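Local atomic coordinates of glycosyl hydrolase, BNR repeat (PDB entry 3B7F), a protein that is of unknown function but forms a seven-bladed beta-propeller with BNR repeats and is putatively a glycosyl hydrolase. Residues Gly54-His59 / His384-Gln389; Val285-Pro290 / Ala348-Pro353. One frame throughout, in Å; residues are numbered along the deposited sequence.

How the contacts relate
Both contacts join neighbouring blades next to their innermost strands: contact 1 through the strands themselves, near their starts, contact 2 through the loops that follow them. Contact 1 sets the start of strand 56-62 beside the start of strand 385-391, where the blade completed by the C-terminal strand meets the first continuous one. Contact 2 links the loops after inner strands 282-285 and 346-348, in the last two blades before that closure. Its segments are nested in sequence between those of contact 1. The two centres lie 24 Å apart and the nearest atoms about 6 Å, without touching. Ala348 O bonds to Ser390 OG on strand 385-391, so the blade of 346-379 connects both junctions in the closed ring.

Contact 1. Residues Gly54-His59 / His384-Gln389; sequences GHTIHH and HIYAVQ
The imidazole of His58 lies over the phenol of Tyr386 in a face-to-face stack, with centroids 4.9 Å apart and planes inclined by 26°. Its CE1 sits above the middle of the tyrosine ring. The methyl CG2 of Thr56 comes obliquely to the same ring, 3.6 Å from Tyr386 CE2, while the carbonyl oxygen of Ile57 approaches Tyr386 CD2 to 3.4 Å. Next along the strand, Ala387 CB rests 3.6 Å from His58 O and also packs against the ring of His59. Farther on, His59 and Gln389 are joined through a water that donates to Gln389 OE1 at 2.7 Å and makes a weak bond, in the ring plane, with His59 NE2.

The two strands belong to adjacent blades of the propeller, and their short segments diverge by 44°. Strand 385-391, from the C-terminus, pairs with the N-terminal strand 24-29, the "velcro" closure common in beta-propellers. A classic beta bulge at Tyr386 and Ala387, both opposite Ala28, lets two successive side chains point toward strand 56-62. Tyr386 keeps CG beside its own backbone N (chi1 -73°), which lays the ring under His58; CD2 of His384 borders the opposite face, 4.0 Å above the plane.

Behind this layer His58 stacks in turn on His116. The far nitrogen of His59, ND1, is bonded to the backbone N of Leu120, and Thr56 OG1 is tied to Ile30 O.

Contact 2. Residues Val285-Pro290 / Ala348-Pro353; sequences VHQRDP and ADAHAP. With EDO (1,2-ethanediol), chain H.
Asp349 meets Gln287 partly through water: a single molecule donates to Asp349 O at 2.8 Å and accepts from Gln287 N, with a weak further bond to Val285 O. The two segments are loops that follow the innermost strands of consecutive beta-propeller blades, 282-285 and 346-348, so the contact stitches neighbouring blades together at one end of the central strands. The Asp349 carboxylate is engaged away from the 285-290 loop. Its OD1 accepts from His351 N in an Asx turn, reached from above the carboxylate plane, while OD2 forms a salt bridge with Arg42 and a hydrogen bond with Tyr357 OH.

Ala350 comes next, its methyl CB packed 3.8 Å from Gln287 CG. Its carbonyl oxygen receives Arg288 NH1 at 3.1 Å, a rather bent bond whose donor stands well above the carbonyl plane. At His351 the carbonyl oxygen takes Arg288 NH2 at 3.0 Å; this donor too stands above its carbonyl plane, but the bond is much straighter, the angle at hydrogen being 173°. One guanidinium edge thus grips two successive carbonyls, which limits its rotation; the arginine chain reaches them by bending at chi3 (-62°). The ring of His351 points elsewhere, its NE2 bonded to Gly21 O. Ala352 closes the approach with CB 4.0 Å from Arg288 NH2, just before the cis peptide bond to Pro353.

Behind the guanidinium, His286 meets the arginine twice: ND1 accepts its backbone N-H near the ring plane, and CE1 lies over one guanidinium face, offset toward its rim. An ethanediol, probably from the crystallisation liquor, sits over a face of the same imidazole, its O1 donating to Asp289 OD2 at 2.8 Å.

Contact 1. Residues Gly54-His59 / His384-Gln389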
loop_
_atom_site.group_PDB
_atom_site.type_symbol
_atom_site.label_atom_id
_atom_site.label_comp_id
_atom_site.label_asym_id
_atom_site.label_seq_id
_atom_site.Cartn_x
_atom_site.Cartn_y
_atom_site.Cartn_z
ATOM N N GLY A 54 14.896 16.408 -3.456
ATOM C CA GLY A 54 14.610 17.272 -2.316
ATOM C C GLY A 54 13.175 17.337 -1.830
ATOM O O GLY A 54 12.919 17.916 -0.781
ATOM N N HIS A 55 12.241 16.754 -2.588
ATOM C CA HIS A 55 10.847 16.662 -2.197
ATOM C C HIS A 55 10.629 15.276 -1.583
ATOM O O HIS A 55 11.280 14.311 -1.970
ATOM C CB HIS A 55 9.936 16.822 -3.415
ATOM C CG HIS A 55 10.012 18.167 -4.087
ATOM N ND1 HIS A 55 8.926 18.731 -4.724
ATOM C CD2 HIS A 55 11.026 19.063 -4.210
ATOM C CE1 HIS A 55 9.279 19.895 -5.238
ATOM N NE2 HIS A 55 10.546 20.124 -4.932
ATOM N N THR A 56 9.701 15.202 -0.642
ATOM C CA THR A 56 9.290 13.975 0.025
ATOM C C THR A 56 8.189 13.387 -0.839
ATOM O O THR A 56 7.163 14.032 -1.033
ATOM C CB THR A 56 8.776 14.265 1.450
ATOM O OG1 THR A 56 9.829 14.874 2.196
ATOM C CG2 THR A 56 8.350 12.986 2.162
ATOM N N ILE A 57 8.421 12.189 -1.379
ATOM C CA ILE A 57 7.480 11.545 -2.264
ATOM C C ILE A 57 6.875 10.376 -1.522
ATOM O O ILE A 57 7.589 9.467 -1.099
ATOM C CB ILE A 57 8.128 11.040 -3.595
ATOM C CG1 ILE A 57 9.096 12.079 -4.201
ATOM C CG2 ILE A 57 7.008 10.575 -4.578
ATOM C CD1 ILE A 57 8.512 13.500 -4.465
ATOM N N HIS A 58 5.554 10.386 -1.400
ATOM C CA HIS A 58 4.843 9.338 -0.682
ATOM C C HIS A 58 4.336 8.140 -1.463
ATOM O O HIS A 58 4.243 7.054 -0.898
ATOM C CB HIS A 58 3.689 9.966 0.107
ATOM C CG HIS A 58 4.166 10.665 1.329
ATOM N ND1 HIS A 58 4.463 9.977 2.487
ATOM C CD2 HIS A 58 4.483 11.963 1.554
ATOM C CE1 HIS A 58 4.914 10.835 3.388
ATOM N NE2 HIS A 58 4.939 12.043 2.846
ATOM N N HIS A 59 3.984 8.328 -2.721
ATOM C CA HIS A 59 3.404 7.264 -3.513
ATOM C C HIS A 59 3.430 7.646 -4.992
ATOM O O HIS A 59 3.147 8.788 -5.329
ATOM C CB HIS A 59 1.968 7.046 -3.043
ATOM C CG HIS A 59 1.417 5.670 -3.282
ATOM N ND1 HIS A 59 0.070 5.420 -3.235
ATOM C CD2 HIS A 59 2.009 4.480 -3.555
ATOM C CE1 HIS A 59 -0.146 4.131 -3.442
ATOM N NE2 HIS A 59 1.017 3.537 -3.613
ATOM N N HIS A 384 15.798 7.148 2.061
ATOM C CA HIS A 384 14.746 6.403 2.778
ATOM C C HIS A 384 13.515 6.119 1.894
ATOM O O HIS A 384 12.809 7.039 1.516
ATOM C CB HIS A 384 14.387 7.271 4.006
ATOM C CG HIS A 384 13.325 6.722 4.914
ATOM N ND1 HIS A 384 13.590 6.368 6.223
ATOM C CD2 HIS A 384 11.996 6.521 4.731
ATOM C CE1 HIS A 384 12.475 5.948 6.793
ATOM N NE2 HIS A 384 11.496 6.023 5.909
ATOM N N ILE A 385 13.239 4.841 1.605
ATOM C CA ILE A 385 12.136 4.441 0.720
ATOM C C ILE A 385 10.774 4.272 1.441
ATOM O O ILE A 385 10.631 3.491 2.401
ATOM C CB ILE A 385 12.495 3.138 -0.080
ATOM C CG1 ILE A 385 13.761 3.343 -0.938
ATOM C CG2 ILE A 385 11.330 2.690 -0.953
ATOM C CD1 ILE A 385 14.520 1.980 -1.392
ATOM N N TYR A 386 9.791 5.025 0.949
ATOM C CA TYR A 386 8.384 4.987 1.402
ATOM C C TYR A 386 7.543 3.982 0.588
ATOM O O TYR A 386 6.804 3.200 1.172
ATOM C CB TYR A 386 7.697 6.371 1.325
ATOM C CG TYR A 386 8.118 7.373 2.371
ATOM C CD1 TYR A 386 7.907 7.118 3.713
ATOM C CD2 TYR A 386 8.661 8.596 2.037
ATOM C CE1 TYR A 386 8.278 8.034 4.700
ATOM C CE2 TYR A 386 9.027 9.532 3.034
ATOM C CZ TYR A 386 8.842 9.233 4.360
ATOM O OH TYR A 386 9.171 10.108 5.389
ATOM N N ALA A 387 7.718 3.963 -0.733
ATOM C CA ALA A 387 6.914 3.131 -1.611
ATOM C C ALA A 387 7.653 2.618 -2.832
ATOM O O ALA A 387 8.520 3.297 -3.371
ATOM C CB ALA A 387 5.680 3.924 -2.082
ATOM N N VAL A 388 7.260 1.417 -3.269
ATOM C CA VAL A 388 7.782 0.772 -4.467
ATOM C C VAL A 388 6.540 0.191 -5.099
ATOM O O VAL A 388 5.772 -0.464 -4.420
ATOM C CB VAL A 388 8.825 -0.312 -4.191
ATOM C CG1 VAL A 388 9.322 -0.907 -5.506
ATOM C CG2 VAL A 388 9.997 0.250 -3.364
ATOM N N GLN A 389 6.341 0.485 -6.378
ATOM C CA GLN A 389 5.187 0.084 -7.129
ATOM C C GLN A 389 5.572 -0.400 -8.532
ATOM O O GLN A 389 6.329 0.255 -9.228
ATOM C CB GLN A 389 4.291 1.304 -7.221
ATOM C CG GLN A 389 2.978 1.126 -7.898
ATOM C CD GLN A 389 1.972 0.310 -7.106
ATOM O OE1 GLN A 389 1.687 0.609 -5.952
ATOM N NE2 GLN A 389 1.389 -0.688 -7.757
HETATM O O HOH W 1 -0.645 0.848 -4.579
#

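Contact 2. Residues Val285-Pro290 / Ala348-Pro353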
loop_
_atom_site.group_PDB
_atom_site.type_symbol
_atom_site.label_atom_id
_atom_site.label_comp_id
_atom_site.label_asym_id
_atom_site.label_seq_id
_atom_site.Cartn_x
_atom_site.Cartn_y
_atom_site.Cartn_z
ATOM N N VAL A 285 -0.399 -9.621 -2.979
ATOM C CA VAL A 285 -1.050 -10.849 -3.477
ATOM C C VAL A 285 -0.603 -11.163 -4.897
ATOM O O VAL A 285 -0.300 -10.270 -5.652
ATOM C CB VAL A 285 -2.586 -10.736 -3.450
ATOM C CG1 VAL A 285 -3.026 -10.240 -2.147
ATOM C CG2 VAL A 285 -3.128 -9.799 -4.582
ATOM N N HIS A 286 -0.509 -12.444 -5.230
ATOM C CA HIS A 286 -0.185 -12.900 -6.579
ATOM C C HIS A 286 -1.394 -12.508 -7.458
ATOM O O HIS A 286 -2.514 -12.792 -7.108
ATOM C CB HIS A 286 0.037 -14.409 -6.541
ATOM C CG HIS A 286 0.501 -15.021 -7.825
ATOM N ND1 HIS A 286 -0.279 -15.076 -8.959
ATOM C CD2 HIS A 286 1.636 -15.692 -8.125
ATOM C CE1 HIS A 286 0.368 -15.721 -9.912
ATOM N NE2 HIS A 286 1.525 -16.126 -9.425
ATOM N N GLN A 287 -1.154 -11.813 -8.566
ATOM C CA GLN A 287 -2.219 -11.357 -9.486
ATOM C C GLN A 287 -3.287 -12.382 -9.893
ATOM O O GLN A 287 -4.463 -12.053 -9.953
ATOM C CB GLN A 287 -1.604 -10.829 -10.779
ATOM C CG GLN A 287 -1.321 -9.356 -10.758
ATOM C CD GLN A 287 -2.575 -8.537 -10.885
ATOM O OE1 GLN A 287 -3.440 -8.839 -11.708
ATOM N NE2 GLN A 287 -2.680 -7.497 -10.075
ATOM N N ARG A 288 -2.830 -13.594 -10.193
ATOM C CA ARG A 288 -3.667 -14.693 -10.640
ATOM C C ARG A 288 -4.103 -15.724 -9.588
ATOM O O ARG A 288 -5.159 -16.311 -9.755
ATOM C CB ARG A 288 -2.963 -15.410 -11.784
ATOM C CG ARG A 288 -2.850 -14.511 -12.998
ATOM C CD ARG A 288 -2.177 -15.170 -14.130
ATOM N NE ARG A 288 -0.791 -15.552 -13.858
ATOM C CZ ARG A 288 0.249 -14.717 -13.848
ATOM N NH1 ARG A 288 0.112 -13.425 -14.099
ATOM N NH2 ARG A 288 1.466 -15.202 -13.614
ATOM N N ASP A 289 -3.343 -15.885 -8.506
ATOM C CA ASP A 289 -3.570 -16.895 -7.480
ATOM C C ASP A 289 -4.012 -16.237 -6.166
ATOM O O ASP A 289 -3.182 -15.634 -5.477
ATOM C CB ASP A 289 -2.262 -17.674 -7.267
ATOM C CG ASP A 289 -2.403 -18.833 -6.302
ATOM O OD1 ASP A 289 -3.531 -19.146 -5.886
ATOM O OD2 ASP A 289 -1.370 -19.452 -5.972
ATOM N N PRO A 290 -5.317 -16.351 -5.794
ATOM C CA PRO A 290 -5.722 -15.773 -4.505
ATOM C C PRO A 290 -5.164 -16.457 -3.259
ATOM O O PRO A 290 -5.371 -15.938 -2.171
ATOM C CB PRO A 290 -7.258 -15.852 -4.543
ATOM C CG PRO A 290 -7.578 -16.883 -5.495
ATOM C CD PRO A 290 -6.464 -16.921 -6.506
ATOM N N ALA A 348 4.528 -6.410 -6.560
ATOM C CA ALA A 348 4.723 -7.584 -7.376
ATOM C C ALA A 348 4.314 -7.247 -8.802
ATOM O O ALA A 348 3.520 -6.342 -9.013
ATOM C CB ALA A 348 3.926 -8.796 -6.787
ATOM N N ASP A 349 4.930 -7.908 -9.776
ATOM C CA ASP A 349 4.555 -7.745 -11.187
ATOM C C ASP A 349 3.505 -8.832 -11.563
ATOM O O ASP A 349 3.091 -9.605 -10.699
ATOM C CB ASP A 349 5.791 -7.717 -12.095
ATOM C CG ASP A 349 6.537 -9.037 -12.161
ATOM O OD1 ASP A 349 5.904 -10.110 -12.220
ATOM O OD2 ASP A 349 7.790 -8.985 -12.183
ATOM N N ALA A 350 3.078 -8.862 -12.835
ATOM C CA ALA A 350 2.098 -9.827 -13.339
ATOM C C ALA A 350 2.721 -10.744 -14.390
ATOM O O ALA A 350 2.016 -11.294 -15.224
ATOM C CB ALA A 350 0.856 -9.095 -13.907
ATOM N N HIS A 351 4.050 -10.911 -14.354
ATOM C CA HIS A 351 4.737 -11.820 -15.271
ATOM C C HIS A 351 4.553 -13.243 -14.795
ATOM O O HIS A 351 3.973 -13.474 -13.736
ATOM C CB HIS A 351 6.226 -11.471 -15.372
ATOM C CG HIS A 351 6.512 -10.289 -16.237
ATOM N ND1 HIS A 351 5.737 -9.149 -16.217
ATOM C CD2 HIS A 351 7.521 -10.049 -17.104
ATOM C CE1 HIS A 351 6.237 -8.271 -17.068
ATOM N NE2 HIS A 351 7.329 -8.788 -17.609
ATOM N N ALA A 352 5.019 -14.186 -15.602
ATOM C CA ALA A 352 5.003 -15.606 -15.285
ATOM C C ALA A 352 6.449 -16.096 -15.334
ATOM O O ALA A 352 7.050 -16.090 -16.407
ATOM C CB ALA A 352 4.142 -16.376 -16.275
ATOM N N PRO A 353 7.056 -16.434 -14.172
ATOM C CA PRO A 353 6.568 -16.373 -12.808
ATOM C C PRO A 353 6.496 -14.943 -12.303
ATOM O O PRO A 353 7.163 -14.069 -12.817
ATOM C CB PRO A 353 7.609 -17.140 -12.005
ATOM C CG PRO A 353 8.715 -17.333 -12.830
ATOM C CD PRO A 353 8.426 -16.942 -14.227
HETATM C C1 EDO H . 1.600 -20.314 -8.257
HETATM O O1 EDO H . 0.344 -19.616 -8.227
HETATM C C2 EDO H . 2.618 -19.757 -7.246
HETATM O O2 EDO H . 2.177 -19.745 -5.865
HETATM O O HOH W 2 1.264 -10.394 -8.663
#